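Local coordinates for putative oxidoreductase (Gluconobacter oxydans, PDB 3WJ7), which probably catalyses nicotinamide-coenzyme-dependent oxidoreduction as a member of the short-chain dehydrogenase/reductase family, perhaps with NAD+-linked aldehyde dehydrogenase activity, at residues Gly20-Val25 with Leu42-Thr47; Ala30-Glu35 with Val223-Ala228; Asn108-Ala113 with Gln163-Leu168; Ser125-Leu130 with Lys304-Ser309; Ser257-Val262 with Ala327-Ile332. One frame throughout, in Å; residues are numbered along the deposited sequence.

Contact 1: residues Gly20-Val25 with Leu42-Thr47; sequences GATGFV and LLVRPT
Ala21 meets Leu42 most closely where CB of Ala21 lies 4.1 Å from CD2 of Leu42. The alanine directs its CB at the neighbouring strand, and the leucine answers with one branch of its fork. With CG beside the backbone N (chi1 -55°) and chi2 near 180°, CD2 is the methyl nearest Ala21. Next along the strand, Leu43 contributes backbone rather than side chain. Its carbonyl O lies 4.2 Å from Gly20 N, too far for a hydrogen bond, and strand pairing is met elsewhere, by Val18. At the margin, CG2 of Thr22 approaches CG1 of Val44 at 4.3 Å, a looser methyl pair. The loop owes its shape to a type I turn from Gly20 to Gly23, closed by Gly23 N to Gly20 O at 3.1 Å, and Gly23 then caps helix 24-35. Gly20 opens the turn at positive phi, a conformation easy for glycine. A tight glycine-rich turn thus rests on strand 39-44, chiefly through the methyl of Ala21. Turn, helix and strand belong to the first beta-alpha-beta unit of a Rossmann fold, and the sequence fits the TGxxGxxG dinucleotide-binding motif of the extended short-chain dehydrogenases/reductases.

Contact 2: residues Ala30-Glu35 with Val223-Ala228; sequences ARVLEE and VAEGHA
The carboxylate of Glu225 is the flat group that reaches Val32 across the contact, its OE1 coming within 4.0 Å of CG1 of the valine. The glutamate starts out pointing away from helix 24-35, and the bend at chi2 (67°) swings its end back; the two side chains cross at about a right angle. This touch is only van der Waals, since the charge of OE1 is met by a salt bridge to Arg36, just beyond the end of the helix. The other flat group, the ring of His227, leads away from the contact toward Ile122 and Cys124 of strand 120-124. Between the helices lies a purely apolar centre built on Val32, which is directed at helix 220-233. Its CG2 rests 3.7 Å from CB of Ala224, while CG1 lies 3.8 Å from CB of Ala228, one helical turn further on. With chi1 at 163° the two methyls are spread along the partner helix, one for each alanine. Helices 24-35 and 220-233 both cover the same face of the Rossmann sheet, and the small alanines allow the segment axes to approach to 8.7 Å while crossing at -50°. Ala224 also touches Ala28 and Val29, which continues the seam toward the start of helix 24-35. On the sheet side, Leu33 packs on Leu40 of strand 39-44.

Contact 3: residues Asn108-Ala113 with Gln163-Leu168; sequences NLMLAA and QEVLRL
Leu168 is the bump that fills the hollow between Met110 and Leu111, two consecutive residues of the facing helix. Its fork splits the work: CD1 comes to 3.7 Å from CB of Met110, and CD2 meets CD2 of Leu111 at the same 3.7 Å. The two leucines cross at about a right angle, so branch meets branch rather than lying alongside. Met110 presents the base of its chain to this fork. A little further out its CG lies 4.3 Å from CG2 of Val165, one turn before Leu168. Bends at chi2 (-49°) and chi3 then fold the rest of the methionine back from the partner helix, so the part that packs is CB and CG rather than the sulfur end. With leucines and a methionine filling the interface, the segment axes stay 10.8 Å apart and run nearly parallel, 24° between their directions. Below them is the sheet: Met110 also touches His83 and Ile121, and Val165 touches Tyr123. The pattern belongs to the second half of a Rossmann fold, where successive crossover helices, here 95-115 and 153-172, lie side by side over one face of the parallel sheet.

Contact 4: residues Ser125-Leu130 with Lys304-Ser309; sequences SSVAAL and KLMFFS
Phe308 chi1 of -65° and chi2 of -87° lay the ring against CB of Val127, while the valine's own chi1 only places its methyls, CG1 beside the backbone N and CG2 in the crowded position between N and the carbonyl carbon. In the Rossmann fold of this family, the loop after strand 120-124 usually carries the active-site serine; here it packs against residues 304-309, which precede helix 311-317. The two residues make a CH-pi contact: CB of Val127 sits 3.7 Å from the centroid of the Phe308 ring, 14° off the normal, over one face. The Val127 methyls flank it, CG1 at 3.9 Å from CG of Phe308 and CG2 at 3.7 Å from CE2. Leu130 approaches the ring obliquely with its CB. Met306, centre of an inverse gamma turn, brings CE to 4.2 Å from CG2 of Val127. With an alanine in place of Phe308, the valine would probably lose the flat surface under its CB, and a gap would open between the two loops. Phe308 is also held by its own N, bonded to OD1 of Asn246. The 3-10 segment that begins at Val127 is preceded by an ST turn at Ser126, in which Ala128 N donates to Ser126 OG at 2.8 Å in a nearly straight bond.

Contact 5: residues Ser257-Val262 with Ala327-Ile332; sequences SQIAGV and AVTDAI
Ile259 carries most of the contact on its side, and its two branches meet different surroundings. The close part is at its delta methyl: CD1 of Ile259 lies 3.9 Å from CG1 of Val328 and 3.8 Å from OG1 of Thr329. A chi1 of -64° puts CG1 beside the backbone N, and the extended chi2 (152°) carries CD1 out to the facing helix, where it meets two neighbouring residues at once. Val328 is buried, and its other contacts, with Leu252, Met255 and Val256, continue the apolar seam back along helix 249-259. The second branch of Ile259 is looser: CG2 stands 4.4 Å from CD1 of Ile332, which is itself buried and also packs on Val256 and Ile199. On the outer side Ile259 and Thr329 are only partly covered. There the chain leaves its helix in a Schellman motif, with Gly261 at positive phi and Val262 N bonded to Ser257 O at 2.8 Å, while Gln258 and Gly261 face solvent. A weak bond from Arg336 to Ala260 O is a further link between the two elements near this rim. The contact therefore joins helices 249-259 and 324-337, outlying elements that flank helix 194-203. Thr329 OG1, though close to a methyl, is hydrogen-bonded to Arg325 O, so its hydroxyl has a partner within its own helix. What the two segments share is then apolar packing, which implies that burial and fit, rather than directed polar bonds, hold this pair together.

In the fold
Contacts 1 and 2 share helix 24-35 and touch, Val25 CG1 lying 3.8 Å from Val223 CG1: one concerns the turn at its start, the other its flank. Contact 2 and contact 3 lie on opposite faces of the same sheet, their centres about 22 Å apart. Contacts 1, 3 and 4 are buried, whereas 2 and 5 are partly exposed at their edges. Chemistry follows place: small methyls serve the glycine-rich turn, alanines the close helix pair, longer aliphatic chains the wider one. Contact 4 alone uses an aromatic face, between two loops, one with a short 3-10 turn. Contact 5, about 40 Å from contact 3 between centres, repeats helix packing at the far end.

Contact 1: residues Gly20-Val25 with Leu42-Thr47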
# COMPACT_ATOMS: atom_id res chain seq x y z
N GLY A 20 -4.26 3.34 -24.75
CA GLY A 20 -2.85 3.12 -24.53
C GLY A 20 -1.92 3.30 -25.74
O GLY A 20 -0.82 2.76 -25.75
N ALA A 21 -2.32 4.12 -26.71
CA ALA A 21 -1.59 4.25 -27.96
C ALA A 21 -0.27 5.00 -27.87
O ALA A 21 0.55 4.89 -28.78
CB ALA A 21 -2.47 4.87 -29.01
N THR A 22 -0.05 5.76 -26.80
CA THR A 22 1.25 6.44 -26.58
C THR A 22 2.32 5.48 -26.01
O THR A 22 3.51 5.77 -26.05
CB THR A 22 1.10 7.65 -25.66
OG1 THR A 22 0.54 7.22 -24.40
CG2 THR A 22 0.11 8.63 -26.26
N GLY A 23 1.90 4.32 -25.49
CA GLY A 23 2.86 3.34 -25.02
C GLY A 23 3.63 2.58 -26.11
O GLY A 23 3.41 2.76 -27.32
N PHE A 24 4.56 1.77 -25.64
CA PHE A 24 5.44 0.97 -26.44
C PHE A 24 4.61 -0.01 -27.27
O PHE A 24 4.71 -0.03 -28.50
CB PHE A 24 6.44 0.28 -25.50
CG PHE A 24 7.52 -0.48 -26.21
CD1 PHE A 24 8.17 0.06 -27.34
CD2 PHE A 24 7.93 -1.77 -25.75
CE1 PHE A 24 9.17 -0.68 -28.00
CE2 PHE A 24 8.95 -2.48 -26.42
CZ PHE A 24 9.56 -1.94 -27.54
N VAL A 25 3.76 -0.80 -26.61
CA VAL A 25 2.88 -1.74 -27.32
C VAL A 25 1.67 -1.09 -28.03
O VAL A 25 1.37 -1.42 -29.18
CB VAL A 25 2.35 -2.84 -26.39
CG1 VAL A 25 1.35 -3.70 -27.15
CG2 VAL A 25 3.52 -3.63 -25.85
N LEU A 42 -7.89 7.43 -31.08
CA LEU A 42 -6.92 7.06 -30.06
C LEU A 42 -7.34 7.73 -28.77
O LEU A 42 -7.45 8.93 -28.73
CB LEU A 42 -5.51 7.50 -30.50
CG LEU A 42 -5.04 6.97 -31.88
CD1 LEU A 42 -3.65 7.44 -32.23
CD2 LEU A 42 -5.12 5.46 -32.04
N LEU A 43 -7.62 6.97 -27.73
CA LEU A 43 -7.93 7.59 -26.46
C LEU A 43 -6.61 7.97 -25.83
O LEU A 43 -5.68 7.16 -25.81
CB LEU A 43 -8.71 6.65 -25.54
CG LEU A 43 -9.18 7.23 -24.21
CD1 LEU A 43 -10.47 8.06 -24.35
CD2 LEU A 43 -9.36 6.13 -23.17
N VAL A 44 -6.51 9.21 -25.37
CA VAL A 44 -5.34 9.72 -24.64
C VAL A 44 -5.78 10.47 -23.37
O VAL A 44 -6.93 10.95 -23.29
CB VAL A 44 -4.55 10.72 -25.48
CG1 VAL A 44 -3.96 10.04 -26.72
CG2 VAL A 44 -5.44 11.90 -25.85
N ARG A 45 -4.86 10.55 -22.40
CA ARG A 45 -5.07 11.28 -21.14
C ARG A 45 -4.96 12.81 -21.28
O ARG A 45 -4.21 13.30 -22.14
CB ARG A 45 -4.09 10.78 -20.07
CG ARG A 45 -4.66 9.74 -19.10
CD ARG A 45 -3.75 9.58 -17.87
NE ARG A 45 -4.05 8.40 -17.05
CZ ARG A 45 -3.58 7.16 -17.27
NH1 ARG A 45 -2.77 6.91 -18.30
NH2 ARG A 45 -3.92 6.17 -16.45
N PRO A 46 -5.70 13.58 -20.43
CA PRO A 46 -5.52 15.05 -20.30
C PRO A 46 -4.04 15.48 -20.25
O PRO A 46 -3.66 16.45 -20.91
CB PRO A 46 -6.24 15.38 -18.97
CG PRO A 46 -7.13 14.20 -18.66
CD PRO A 46 -6.87 13.10 -19.66
N THR A 47 -3.24 14.74 -19.47
CA THR A 47 -1.78 14.88 -19.41
C THR A 47 -1.08 14.53 -20.75
O THR A 47 -1.02 15.38 -21.64
CB THR A 47 -1.20 14.03 -18.25
OG1 THR A 47 -1.86 12.75 -18.19
CG2 THR A 47 -1.40 14.75 -16.91

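Contact 2: residues Ala30-Glu35 with Val223-Ala228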
# COMPACT_ATOMS: atom_id res chain seq x y z
N ALA A 30 -1.16 0.23 -32.89
CA ALA A 30 -1.82 1.24 -33.70
C ALA A 30 -1.29 1.23 -35.14
O ALA A 30 -2.09 1.22 -36.07
CB ALA A 30 -1.67 2.61 -33.09
N ARG A 31 0.03 1.24 -35.31
CA ARG A 31 0.66 1.27 -36.64
C ARG A 31 0.16 0.10 -37.48
O ARG A 31 -0.22 0.28 -38.63
CB ARG A 31 2.21 1.26 -36.57
CG ARG A 31 2.83 2.58 -36.12
CD ARG A 31 4.33 2.47 -35.82
NE ARG A 31 4.65 3.30 -34.64
CZ ARG A 31 5.11 2.86 -33.46
NH1 ARG A 31 5.40 1.59 -33.23
NH2 ARG A 31 5.32 3.74 -32.48
N VAL A 32 0.13 -1.09 -36.88
CA VAL A 32 -0.30 -2.30 -37.60
C VAL A 32 -1.75 -2.15 -38.12
O VAL A 32 -2.02 -2.40 -39.29
CB VAL A 32 -0.09 -3.57 -36.73
CG1 VAL A 32 -0.88 -4.77 -37.23
CG2 VAL A 32 1.40 -3.91 -36.64
N LEU A 33 -2.65 -1.74 -37.25
CA LEU A 33 -4.03 -1.48 -37.60
C LEU A 33 -4.16 -0.46 -38.72
O LEU A 33 -5.00 -0.61 -39.62
CB LEU A 33 -4.79 -0.95 -36.36
CG LEU A 33 -4.88 -1.99 -35.26
CD1 LEU A 33 -5.62 -1.42 -34.07
CD2 LEU A 33 -5.51 -3.28 -35.75
N GLU A 34 -3.34 0.59 -38.64
CA GLU A 34 -3.32 1.60 -39.68
C GLU A 34 -2.92 1.02 -41.06
O GLU A 34 -3.56 1.33 -42.05
CB GLU A 34 -2.38 2.74 -39.30
CG GLU A 34 -2.43 3.92 -40.25
CD GLU A 34 -3.53 4.91 -39.89
OE1 GLU A 34 -3.74 5.15 -38.67
OE2 GLU A 34 -4.16 5.46 -40.83
N GLU A 35 -1.87 0.18 -41.10
CA GLU A 35 -1.37 -0.41 -42.36
C GLU A 35 -2.36 -1.43 -42.90
O GLU A 35 -2.40 -1.69 -44.10
CB GLU A 35 0.04 -1.01 -42.20
CG GLU A 35 1.07 -0.03 -41.63
CD GLU A 35 2.48 -0.62 -41.45
OE1 GLU A 35 3.06 -1.11 -42.46
OE2 GLU A 35 3.02 -0.58 -40.32
N VAL A 223 4.10 -8.79 -31.22
CA VAL A 223 2.97 -8.57 -30.34
C VAL A 223 1.87 -7.84 -31.09
O VAL A 223 0.69 -8.22 -31.05
CB VAL A 223 3.38 -7.69 -29.14
CG1 VAL A 223 2.17 -7.24 -28.33
CG2 VAL A 223 4.37 -8.45 -28.28
N ALA A 224 2.29 -6.75 -31.76
CA ALA A 224 1.37 -5.89 -32.48
C ALA A 224 0.60 -6.67 -33.53
O ALA A 224 -0.64 -6.61 -33.60
CB ALA A 224 2.12 -4.71 -33.10
N GLU A 225 1.32 -7.43 -34.33
CA GLU A 225 0.73 -8.16 -35.42
C GLU A 225 -0.25 -9.16 -34.80
O GLU A 225 -1.40 -9.31 -35.27
CB GLU A 225 1.84 -8.84 -36.25
CG GLU A 225 1.40 -9.95 -37.22
CD GLU A 225 0.52 -9.52 -38.42
OE1 GLU A 225 0.38 -8.30 -38.72
OE2 GLU A 225 -0.02 -10.44 -39.07
N GLY A 226 0.20 -9.83 -33.75
CA GLY A 226 -0.64 -10.82 -33.08
C GLY A 226 -1.97 -10.26 -32.59
O GLY A 226 -2.97 -10.98 -32.57
N HIS A 227 -2.02 -8.98 -32.22
CA HIS A 227 -3.29 -8.36 -31.89
C HIS A 227 -4.20 -8.33 -33.12
O HIS A 227 -5.41 -8.56 -33.02
CB HIS A 227 -3.11 -6.92 -31.40
CG HIS A 227 -2.58 -6.79 -30.02
ND1 HIS A 227 -3.31 -6.25 -28.98
CD2 HIS A 227 -1.36 -7.07 -29.50
CE1 HIS A 227 -2.58 -6.24 -27.88
NE2 HIS A 227 -1.39 -6.73 -28.17
N ALA A 228 -3.63 -8.04 -34.29
CA ALA A 228 -4.46 -7.93 -35.49
C ALA A 228 -5.05 -9.29 -35.83
O ALA A 228 -6.24 -9.41 -36.15
CB ALA A 228 -3.67 -7.34 -36.66

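Contact 3: residues Asn108-Ala113 with Gln163-Leu168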
# COMPACT_ATOMS: atom_id res chain seq x y z
N ASN A 108 -14.61 -0.17 -16.12
CA ASN A 108 -15.37 0.90 -16.72
C ASN A 108 -15.31 0.81 -18.30
O ASN A 108 -16.34 0.88 -19.01
CB ASN A 108 -14.92 2.26 -16.17
CG ASN A 108 -15.18 2.42 -14.64
OD1 ASN A 108 -16.05 1.76 -14.07
ND2 ASN A 108 -14.43 3.31 -13.98
N LEU A 109 -14.10 0.63 -18.83
CA LEU A 109 -13.96 0.61 -20.24
C LEU A 109 -14.81 -0.53 -20.83
O LEU A 109 -15.59 -0.30 -21.79
CB LEU A 109 -12.50 0.43 -20.65
CG LEU A 109 -12.32 0.44 -22.17
CD1 LEU A 109 -12.73 1.80 -22.73
CD2 LEU A 109 -10.87 0.13 -22.53
N MET A 110 -14.67 -1.73 -20.27
CA MET A 110 -15.42 -2.89 -20.74
C MET A 110 -16.95 -2.70 -20.65
O MET A 110 -17.68 -2.98 -21.60
CB MET A 110 -14.99 -4.15 -19.99
CG MET A 110 -13.55 -4.61 -20.26
SD MET A 110 -12.98 -4.74 -21.98
CE MET A 110 -11.89 -3.33 -22.10
N LEU A 111 -17.44 -2.22 -19.52
CA LEU A 111 -18.85 -1.95 -19.38
C LEU A 111 -19.31 -0.85 -20.36
O LEU A 111 -20.36 -0.98 -20.97
CB LEU A 111 -19.19 -1.59 -17.96
CG LEU A 111 -19.13 -2.64 -16.83
CD1 LEU A 111 -19.55 -2.01 -15.50
CD2 LEU A 111 -20.02 -3.83 -17.14
N ALA A 112 -18.51 0.20 -20.52
CA ALA A 112 -18.85 1.29 -21.47
C ALA A 112 -18.94 0.83 -22.91
O ALA A 112 -19.86 1.24 -23.63
CB ALA A 112 -17.91 2.49 -21.34
N ALA A 113 -18.02 -0.03 -23.33
CA ALA A 113 -18.00 -0.59 -24.72
C ALA A 113 -19.20 -1.51 -24.97
O ALA A 113 -19.73 -1.62 -26.09
CB ALA A 113 -16.73 -1.37 -24.96
N GLN A 163 -9.03 -11.36 -14.63
CA GLN A 163 -10.18 -12.08 -14.06
C GLN A 163 -11.46 -11.29 -14.26
O GLN A 163 -12.50 -11.88 -14.53
CB GLN A 163 -10.02 -12.46 -12.59
CG GLN A 163 -8.98 -13.56 -12.34
CD GLN A 163 -9.28 -14.85 -13.09
OE1 GLN A 163 -8.49 -15.28 -13.93
NE2 GLN A 163 -10.42 -15.47 -12.80
N GLU A 164 -11.37 -9.96 -14.15
CA GLU A 164 -12.52 -9.12 -14.42
C GLU A 164 -13.06 -9.31 -15.84
O GLU A 164 -14.25 -9.44 -16.04
CB GLU A 164 -12.18 -7.66 -14.21
CG GLU A 164 -12.59 -7.13 -12.86
CD GLU A 164 -14.02 -6.58 -12.82
OE1 GLU A 164 -15.00 -7.23 -13.32
OE2 GLU A 164 -14.18 -5.47 -12.25
N VAL A 165 -12.17 -9.28 -16.82
CA VAL A 165 -12.60 -9.46 -18.17
C VAL A 165 -13.28 -10.83 -18.30
O VAL A 165 -14.39 -10.92 -18.85
CB VAL A 165 -11.43 -9.26 -19.16
CG1 VAL A 165 -11.90 -9.57 -20.57
CG2 VAL A 165 -10.91 -7.83 -19.09
N LEU A 166 -12.66 -11.90 -17.77
CA LEU A 166 -13.30 -13.23 -17.86
C LEU A 166 -14.69 -13.27 -17.19
O LEU A 166 -15.57 -14.04 -17.63
CB LEU A 166 -12.42 -14.39 -17.36
CG LEU A 166 -11.14 -14.57 -18.18
CD1 LEU A 166 -10.10 -15.39 -17.44
CD2 LEU A 166 -11.40 -15.15 -19.55
N ARG A 167 -14.90 -12.45 -16.15
CA ARG A 167 -16.18 -12.44 -15.45
C ARG A 167 -17.20 -11.79 -16.38
O ARG A 167 -18.25 -12.35 -16.67
CB ARG A 167 -16.07 -11.73 -14.07
CG ARG A 167 -17.22 -11.95 -13.07
CD ARG A 167 -17.39 -10.87 -11.97
NE ARG A 167 -16.91 -9.52 -12.33
CZ ARG A 167 -17.64 -8.47 -12.74
NH1 ARG A 167 -18.98 -8.50 -12.90
NH2 ARG A 167 -16.98 -7.34 -13.03
N LEU A 168 -16.83 -10.64 -16.95
CA LEU A 168 -17.70 -9.96 -17.89
C LEU A 168 -17.95 -10.74 -19.17
O LEU A 168 -19.01 -10.61 -19.76
CB LEU A 168 -17.17 -8.56 -18.21
CG LEU A 168 -17.12 -7.60 -17.02
CD1 LEU A 168 -16.26 -6.39 -17.35
CD2 LEU A 168 -18.51 -7.14 -16.62

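Contact 4: residues Ser125-Leu130 with Lys304-Ser309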
# COMPACT_ATOMS: atom_id res chain seq x y z
N SER A 125 -3.62 -8.32 -22.30
CA SER A 125 -3.34 -8.68 -20.92
C SER A 125 -1.89 -9.07 -20.87
O SER A 125 -1.09 -8.41 -21.49
CB SER A 125 -4.26 -9.80 -20.53
OG SER A 125 -3.81 -10.55 -19.45
N SER A 126 -1.48 -10.13 -20.20
CA SER A 126 -0.05 -10.39 -20.21
C SER A 126 0.21 -11.74 -19.66
O SER A 126 -0.65 -12.30 -18.95
CB SER A 126 0.68 -9.32 -19.38
OG SER A 126 1.88 -9.82 -18.84
N VAL A 127 1.38 -12.30 -19.97
CA VAL A 127 1.73 -13.57 -19.32
C VAL A 127 1.78 -13.43 -17.79
O VAL A 127 1.70 -14.45 -17.08
CB VAL A 127 3.03 -14.20 -19.85
CG1 VAL A 127 2.86 -14.60 -21.30
CG2 VAL A 127 4.24 -13.29 -19.62
N ALA A 128 1.89 -12.19 -17.27
CA ALA A 128 1.95 -12.01 -15.81
C ALA A 128 0.63 -12.42 -15.14
O ALA A 128 0.62 -12.78 -13.99
CB ALA A 128 2.35 -10.60 -15.45
N ALA A 129 -0.46 -12.38 -15.87
CA ALA A 129 -1.74 -12.92 -15.41
C ALA A 129 -1.85 -14.44 -15.43
O ALA A 129 -2.87 -14.98 -14.97
CB ALA A 129 -2.88 -12.32 -16.23
N LEU A 130 -0.84 -15.14 -15.96
CA LEU A 130 -1.02 -16.58 -16.21
C LEU A 130 -0.31 -17.46 -15.18
O LEU A 130 0.40 -16.94 -14.32
CB LEU A 130 -0.54 -16.95 -17.60
CG LEU A 130 -1.20 -16.27 -18.80
CD1 LEU A 130 -0.77 -16.98 -20.06
CD2 LEU A 130 -2.68 -16.26 -18.74
N LYS A 304 10.59 -19.68 -10.14
CA LYS A 304 10.08 -20.43 -11.29
C LYS A 304 10.42 -19.68 -12.55
O LYS A 304 10.43 -18.46 -12.56
CB LYS A 304 8.56 -20.65 -11.22
CG LYS A 304 8.05 -21.42 -9.99
CD LYS A 304 6.55 -21.59 -10.11
CE LYS A 304 5.83 -21.41 -8.79
NZ LYS A 304 5.39 -22.73 -8.25
N LEU A 305 10.77 -20.41 -13.61
CA LEU A 305 11.10 -19.75 -14.86
C LEU A 305 9.81 -19.24 -15.52
O LEU A 305 8.78 -19.92 -15.51
CB LEU A 305 11.85 -20.70 -15.79
CG LEU A 305 13.05 -21.49 -15.24
CD1 LEU A 305 13.69 -22.35 -16.32
CD2 LEU A 305 14.07 -20.59 -14.57
N MET A 306 9.87 -18.05 -16.09
CA MET A 306 8.74 -17.48 -16.79
C MET A 306 8.77 -17.90 -18.26
O MET A 306 9.04 -17.10 -19.17
CB MET A 306 8.73 -15.97 -16.62
CG MET A 306 8.42 -15.53 -15.20
SD MET A 306 7.70 -13.88 -15.25
CE MET A 306 5.96 -14.08 -15.82
N PHE A 307 8.48 -19.17 -18.49
CA PHE A 307 8.63 -19.77 -19.80
C PHE A 307 7.24 -20.11 -20.31
O PHE A 307 6.41 -20.65 -19.56
CB PHE A 307 9.52 -20.99 -19.68
CG PHE A 307 11.01 -20.69 -19.82
CD1 PHE A 307 11.51 -19.37 -19.80
CD2 PHE A 307 11.92 -21.75 -19.96
CE1 PHE A 307 12.87 -19.12 -19.94
CE2 PHE A 307 13.29 -21.49 -20.09
CZ PHE A 307 13.76 -20.18 -20.08
N PHE A 308 6.94 -19.72 -21.54
CA PHE A 308 5.57 -19.86 -22.04
C PHE A 308 5.61 -20.35 -23.44
O PHE A 308 6.56 -20.05 -24.16
CB PHE A 308 4.82 -18.51 -22.01
CG PHE A 308 4.60 -17.99 -20.63
CD1 PHE A 308 3.48 -18.38 -19.91
CD2 PHE A 308 5.54 -17.18 -20.03
CE1 PHE A 308 3.31 -17.95 -18.60
CE2 PHE A 308 5.37 -16.72 -18.72
CZ PHE A 308 4.25 -17.12 -18.01
N SER A 309 4.58 -21.10 -23.84
CA SER A 309 4.45 -21.59 -25.22
C SER A 309 3.50 -20.70 -25.95
O SER A 309 2.49 -20.27 -25.37
CB SER A 309 3.82 -22.98 -25.21
OG SER A 309 3.68 -23.50 -26.53

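Contact 5: residues Ser257-Val262 with Ala327-Ile332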
# COMPACT_ATOMS: atom_id res chain seq x y z
N SER A 257 25.65 -8.30 -25.42
CA SER A 257 27.06 -7.98 -25.40
C SER A 257 27.78 -8.30 -26.67
O SER A 257 28.64 -7.52 -27.09
CB SER A 257 27.74 -8.67 -24.25
OG SER A 257 27.17 -8.15 -23.06
N GLN A 258 27.46 -9.46 -27.27
CA GLN A 258 28.11 -9.85 -28.52
C GLN A 258 27.70 -8.93 -29.69
O GLN A 258 28.56 -8.52 -30.44
CB GLN A 258 28.03 -11.36 -28.81
CG GLN A 258 26.96 -11.86 -29.78
CD GLN A 258 26.67 -13.36 -29.60
OE1 GLN A 258 26.17 -14.02 -30.51
NE2 GLN A 258 26.98 -13.90 -28.41
N ILE A 259 26.42 -8.57 -29.78
CA ILE A 259 25.91 -7.62 -30.77
C ILE A 259 26.46 -6.20 -30.54
O ILE A 259 26.73 -5.45 -31.50
CB ILE A 259 24.37 -7.56 -30.75
CG1 ILE A 259 23.73 -8.89 -31.15
CG2 ILE A 259 23.87 -6.51 -31.73
CD1 ILE A 259 22.36 -9.10 -30.52
N ALA A 260 26.61 -5.80 -29.28
CA ALA A 260 27.05 -4.45 -28.98
C ALA A 260 28.57 -4.34 -28.96
O ALA A 260 29.09 -3.27 -28.64
CB ALA A 260 26.47 -3.99 -27.66
N GLY A 261 29.26 -5.44 -29.28
CA GLY A 261 30.74 -5.52 -29.18
C GLY A 261 31.35 -5.21 -27.80
O GLY A 261 32.39 -4.56 -27.71
N VAL A 262 30.72 -5.69 -26.72
CA VAL A 262 31.20 -5.35 -25.38
C VAL A 262 31.41 -6.60 -24.50
O VAL A 262 30.97 -7.70 -24.86
CB VAL A 262 30.27 -4.28 -24.72
CG1 VAL A 262 29.08 -4.92 -23.99
CG2 VAL A 262 31.07 -3.37 -23.80
N ALA A 327 14.79 -9.07 -32.11
CA ALA A 327 14.23 -8.01 -31.29
C ALA A 327 15.31 -7.21 -30.58
O ALA A 327 15.21 -5.97 -30.50
CB ALA A 327 13.24 -8.53 -30.29
N VAL A 328 16.29 -7.92 -30.06
CA VAL A 328 17.40 -7.32 -29.33
C VAL A 328 18.26 -6.45 -30.26
O VAL A 328 18.64 -5.33 -29.91
CB VAL A 328 18.29 -8.42 -28.67
CG1 VAL A 328 19.56 -7.84 -28.07
CG2 VAL A 328 17.50 -9.21 -27.63
N THR A 329 18.57 -6.98 -31.44
CA THR A 329 19.26 -6.28 -32.52
C THR A 329 18.62 -4.95 -32.90
O THR A 329 19.29 -3.93 -32.94
CB THR A 329 19.33 -7.17 -33.78
OG1 THR A 329 20.08 -8.37 -33.49
CG2 THR A 329 19.98 -6.42 -34.95
N ASP A 330 17.34 -4.95 -33.21
CA ASP A 330 16.63 -3.72 -33.54
C ASP A 330 16.62 -2.70 -32.38
O ASP A 330 16.89 -1.51 -32.61
CB ASP A 330 15.21 -4.01 -33.95
CG ASP A 330 15.11 -4.91 -35.15
OD1 ASP A 330 16.14 -5.12 -35.85
OD2 ASP A 330 13.99 -5.40 -35.41
N ALA A 331 16.34 -3.18 -31.16
CA ALA A 331 16.30 -2.33 -29.98
C ALA A 331 17.64 -1.61 -29.77
O ALA A 331 17.67 -0.39 -29.48
CB ALA A 331 15.90 -3.14 -28.74
N ILE A 332 18.75 -2.34 -29.95
CA ILE A 332 20.08 -1.73 -29.85
C ILE A 332 20.34 -0.79 -31.03
O ILE A 332 20.83 0.32 -30.82
CB ILE A 332 21.20 -2.76 -29.72
CG1 ILE A 332 21.20 -3.36 -28.33
CG2 ILE A 332 22.56 -2.15 -30.04
CD1 ILE A 332 21.64 -4.79 -28.30